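Uncharacterized protein A6V7T0 (Pseudomonas aeruginosa, PDB 3K12) is of unknown function but belongs to the YjgF-like (endoribonuclease L-PSP) family of small alpha+beta proteins, here assembled as a trimer. Local coordinates at residues D[14-18]-D[19-23]; D[41-44]-D[45-48]. All coordinates share one frame; numbering follows the deposited sequence. Where two conformers were deposited one is given.

Interaction 1: D[14-18]-D[19-23]; sequences MALHG and NTVYI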
# COMPACT_ATOMS: atom_id res chain seq x y z
N MSE D 14 8.77 -11.39 5.51
CA MSE D 14 7.73 -11.96 4.72
C MSE D 14 6.70 -12.70 5.56
O MSE D 14 7.06 -13.39 6.52
CB MSE D 14 8.35 -12.88 3.63
CG MSE D 14 7.32 -13.59 2.78
SE MSE D 14 8.10 -14.52 1.26
CE MSE D 14 9.36 -15.72 2.23
N ALA D 15 5.44 -12.58 5.20
CA ALA D 15 4.36 -13.33 5.84
C ALA D 15 3.51 -13.99 4.77
O ALA D 15 3.15 -13.34 3.77
CB ALA D 15 3.50 -12.43 6.77
N LEU D 16 3.20 -15.27 4.96
CA LEU D 16 2.36 -16.03 4.06
C LEU D 16 1.01 -16.26 4.75
O LEU D 16 0.97 -16.72 5.91
CB LEU D 16 3.04 -17.36 3.73
CG LEU D 16 3.29 -17.99 2.36
CD1 LEU D 16 3.54 -19.48 2.57
CD2 LEU D 16 2.16 -17.74 1.35
N HIS D 17 -0.06 -15.94 4.07
CA HIS D 17 -1.43 -16.18 4.54
C HIS D 17 -2.17 -16.96 3.49
O HIS D 17 -2.57 -16.41 2.47
CB HIS D 17 -2.14 -14.86 4.78
CG HIS D 17 -3.54 -15.02 5.28
ND1 HIS D 17 -4.59 -14.25 4.83
CD2 HIS D 17 -4.07 -15.89 6.18
CE1 HIS D 17 -5.70 -14.61 5.45
NE2 HIS D 17 -5.42 -15.61 6.26
N GLY D 18 -2.28 -18.27 3.70
CA GLY D 18 -2.82 -19.15 2.68
C GLY D 18 -1.93 -19.04 1.45
O GLY D 18 -0.71 -19.26 1.54
N ASN D 19 -2.50 -18.64 0.33
CA ASN D 19 -1.66 -18.49 -0.87
C ASN D 19 -1.39 -17.04 -1.27
O ASN D 19 -1.10 -16.73 -2.42
CB ASN D 19 -2.22 -19.33 -2.02
CG ASN D 19 -2.02 -20.83 -1.78
OD1 ASN D 19 -0.99 -21.28 -1.23
ND2 ASN D 19 -3.00 -21.61 -2.17
N THR D 20 -1.46 -16.15 -0.29
CA THR D 20 -1.07 -14.76 -0.51
C THR D 20 0.18 -14.45 0.29
O THR D 20 0.30 -14.82 1.46
CB THR D 20 -2.21 -13.80 -0.15
OG1 THR D 20 -3.36 -14.14 -0.93
CG2 THR D 20 -1.84 -12.35 -0.47
N VAL D 21 1.15 -13.80 -0.36
CA VAL D 21 2.43 -13.46 0.19
C VAL D 21 2.53 -11.97 0.42
O VAL D 21 2.24 -11.18 -0.49
CB VAL D 21 3.53 -13.82 -0.85
CG1 VAL D 21 4.91 -13.44 -0.34
CG2 VAL D 21 3.43 -15.31 -1.22
N TYR D 22 2.96 -11.57 1.62
CA TYR D 22 3.23 -10.17 1.94
C TYR D 22 4.71 -10.03 2.20
O TYR D 22 5.25 -10.75 3.04
CB TYR D 22 2.43 -9.70 3.19
CG TYR D 22 0.93 -9.79 2.97
CD1 TYR D 22 0.20 -8.67 2.54
CD2 TYR D 22 0.26 -10.98 3.09
CE1 TYR D 22 -1.17 -8.74 2.25
CE2 TYR D 22 -1.12 -11.08 2.81
CZ TYR D 22 -1.83 -9.95 2.37
OH TYR D 22 -3.18 -10.03 2.10
N ILE D 23 5.36 -9.12 1.50
CA ILE D 23 6.75 -8.78 1.75
C ILE D 23 6.83 -7.30 2.12
O ILE D 23 6.33 -6.43 1.38
CB ILE D 23 7.64 -9.10 0.50
CG1 ILE D 23 7.66 -10.62 0.27
CG2 ILE D 23 9.04 -8.54 0.72
CD1 ILE D 23 8.32 -10.99 -1.07
O HOH W 1 -4.51 -12.31 2.65

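Interaction 2: D[41-44]-D[45-48]; sequences QILE and NIDR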
# COMPACT_ATOMS: atom_id res chain seq x y z
N GLN D 41 19.09 -4.84 -6.76
CA GLN D 41 19.29 -5.47 -5.44
C GLN D 41 17.95 -5.83 -4.79
O GLN D 41 17.77 -6.94 -4.27
CB GLN D 41 20.05 -4.59 -4.47
CG GLN D 41 21.56 -4.45 -4.75
CD GLN D 41 22.20 -3.51 -3.76
OE1 GLN D 41 22.15 -3.75 -2.55
NE2 GLN D 41 22.76 -2.41 -4.26
N ILE D 42 17.02 -4.87 -4.82
CA ILE D 42 15.70 -5.05 -4.21
C ILE D 42 14.92 -6.12 -4.94
O ILE D 42 14.37 -7.01 -4.31
CB ILE D 42 14.94 -3.71 -4.18
CG1 ILE D 42 15.56 -2.77 -3.14
CG2 ILE D 42 13.44 -3.95 -3.90
CD1 ILE D 42 15.18 -1.33 -3.35
N LEU D 43 14.85 -6.05 -6.28
CA LEU D 43 14.12 -7.05 -7.01
C LEU D 43 14.73 -8.43 -6.85
O LEU D 43 14.00 -9.42 -6.82
CB LEU D 43 13.98 -6.68 -8.49
CG LEU D 43 13.09 -5.44 -8.74
CD1 LEU D 43 13.30 -4.96 -10.19
CD2 LEU D 43 11.64 -5.79 -8.53
N GLU D 44 16.07 -8.50 -6.74
CA GLU D 44 16.66 -9.81 -6.50
C GLU D 44 16.30 -10.37 -5.12
O GLU D 44 16.01 -11.57 -5.01
CB GLU D 44 18.18 -9.83 -6.65
CG GLU D 44 18.69 -11.20 -6.30
CD GLU D 44 20.11 -11.44 -6.68
OE1 GLU D 44 20.37 -12.51 -7.28
OE2 GLU D 44 20.94 -10.56 -6.38
N ASN D 45 16.28 -9.53 -4.10
CA ASN D 45 15.91 -10.03 -2.77
C ASN D 45 14.43 -10.45 -2.74
O ASN D 45 14.07 -11.48 -2.14
CB ASN D 45 16.17 -9.00 -1.68
CG ASN D 45 16.15 -9.64 -0.29
OD1 ASN D 45 16.91 -10.60 -0.04
ND2 ASN D 45 15.29 -9.15 0.62
N ILE D 46 13.57 -9.69 -3.43
CA ILE D 46 12.18 -10.13 -3.61
C ILE D 46 12.09 -11.50 -4.27
O ILE D 46 11.32 -12.36 -3.87
CB ILE D 46 11.34 -9.05 -4.33
CG1 ILE D 46 11.17 -7.82 -3.41
CG2 ILE D 46 9.98 -9.56 -4.75
CD1 ILE D 46 10.85 -6.52 -4.16
N ASP D 47 12.90 -11.68 -5.32
CA ASP D 47 12.92 -12.95 -6.06
C ASP D 47 13.26 -14.11 -5.13
O ASP D 47 12.65 -15.15 -5.18
CB ASP D 47 13.96 -12.88 -7.21
CG ASP D 47 13.45 -13.52 -8.50
OD1 ASP D 47 12.35 -13.20 -8.93
OD2 ASP D 47 14.19 -14.31 -9.13
N ARG D 48 14.30 -13.89 -4.32
CA ARG D 48 14.80 -14.93 -3.39
C ARG D 48 13.71 -15.28 -2.40
O ARG D 48 13.42 -16.44 -2.17
CB ARG D 48 16.03 -14.44 -2.67
CG ARG D 48 16.55 -15.39 -1.61
CD ARG D 48 17.71 -14.79 -0.83
NE ARG D 48 17.29 -13.67 0.01
CZ ARG D 48 16.68 -13.82 1.19
NH1 ARG D 48 16.34 -12.75 1.88
NH2 ARG D 48 16.39 -15.01 1.68
O HOH W 2 11.62 -10.47 -8.34

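Interaction 1: D[14-18]-D[19-23]
His17 and Thr20 face each other across a type II' beta turn, with Gly18 (phi 60°) and Asn19 at its two corners; Asn19 OD1 accepts a hydrogen bond from Arg114 NH2. Thr20 N closes the turn on His17 O at 3.0 Å, standing 46° above the carbonyl plane, whereas His17 N meets Thr20 O at 2.9 Å almost in line with that carbonyl. Val21 faces Leu16 and selenomethionine Met14: its CG2 touches Leu16 CD2 at 3.8 Å. Its other methyl, CG1, anti to the backbone N (chi1 178°), reaches Met14 SE at 3.7 Å. Tyr22 N bonds to Ala15 O at 2.8 Å, and Ala15 N returns a bond to Tyr22 O. The tyrosine ring lies on the other face of the sheet, with Ala15 O in plane at the ring edge. One water joins Tyr22 OH (2.7 Å) to His17 ND1 (2.9 Å), a bridge running diagonally between neighbouring hydrogen-bonded pairs on this face. Ile23 lies opposite Met14 in a non-hydrogen-bonded pair, the side chains pointing the same way with Ile23 CG1 3.9 Å from Met14 CG. Met14, Val21 and Ile23 pack on helix 35-52, while Tyr22 packs on Val111 of a second subunit. This is a beta hairpin with a two-residue, type II' loop, joining adjacent antiparallel strands of the sheet in a YjgF-like fold.

Interaction 2: D[41-44]-D[45-48]
Ile46 lays its side chain back along the helix beside Ile42, both pointing the same way. With CG1 beside the backbone N (chi1 -68°) and chi2 extended, Ile46 CD1 lands 3.7 Å from Ile42 CG2. Ile46 N donates to Ile42 O, four residues back, in a nearly straight bond of 2.9 Å. One residue on, Asp47 N bonds to Leu43 O; a water donates both to that carbonyl and to Asp47 OD1, bridging backbone and carboxylate. Asp47 OD2 makes a salt bridge with Arg57. Asn45 and Arg48 build the polar flank. CG of Asn45 is anti to its backbone N (chi1 -164°), which offers OD1 to Arg48; the arginine bends at chi3 (69°) and brings NE and NH1 side-on to Asn45 OD1 at 3.1 and 2.9 Å. That oxygen lies in the guanidinium plane, and both nitrogens come from the same face of the amide. Asn45 ND2 hydrogen-bonds to Gln26 and Arg48 NH2 forms a salt bridge with Glu6, which limits rotation of both groups. Ile42, Leu43 and Ile46, the apolar side of this amphipathic helix, touch Val106, Met108 and Val110 of strand 106-113; Leu43 also meets Val79 and Trp83 of helix 73-83, and Gln26 of strand 20-26 lies against both isoleucines.

How the interactions relate
Along the chain interaction 1 closes before interaction 2 opens: after strand 20-26, the second arm of the hairpin, the next secondary-structure element is helix 35-52, which carries 41-48. Their centres are about 16 Å apart, yet the two meet where Ile23 CD1 packs against Ile46 CG2 at 4.3 Å. The hairpin supplies two neighbouring strands of the mixed six-stranded sheet, and the helix lies across one face of that sheet, so residues of both contribute to one apolar layer. The opposite face of the hairpin meets other subunits. Interaction 1 thus spans both sides of the sheet, one under the helix and one toward the neighbouring subunits, while interaction 2 belongs to the helix side alone.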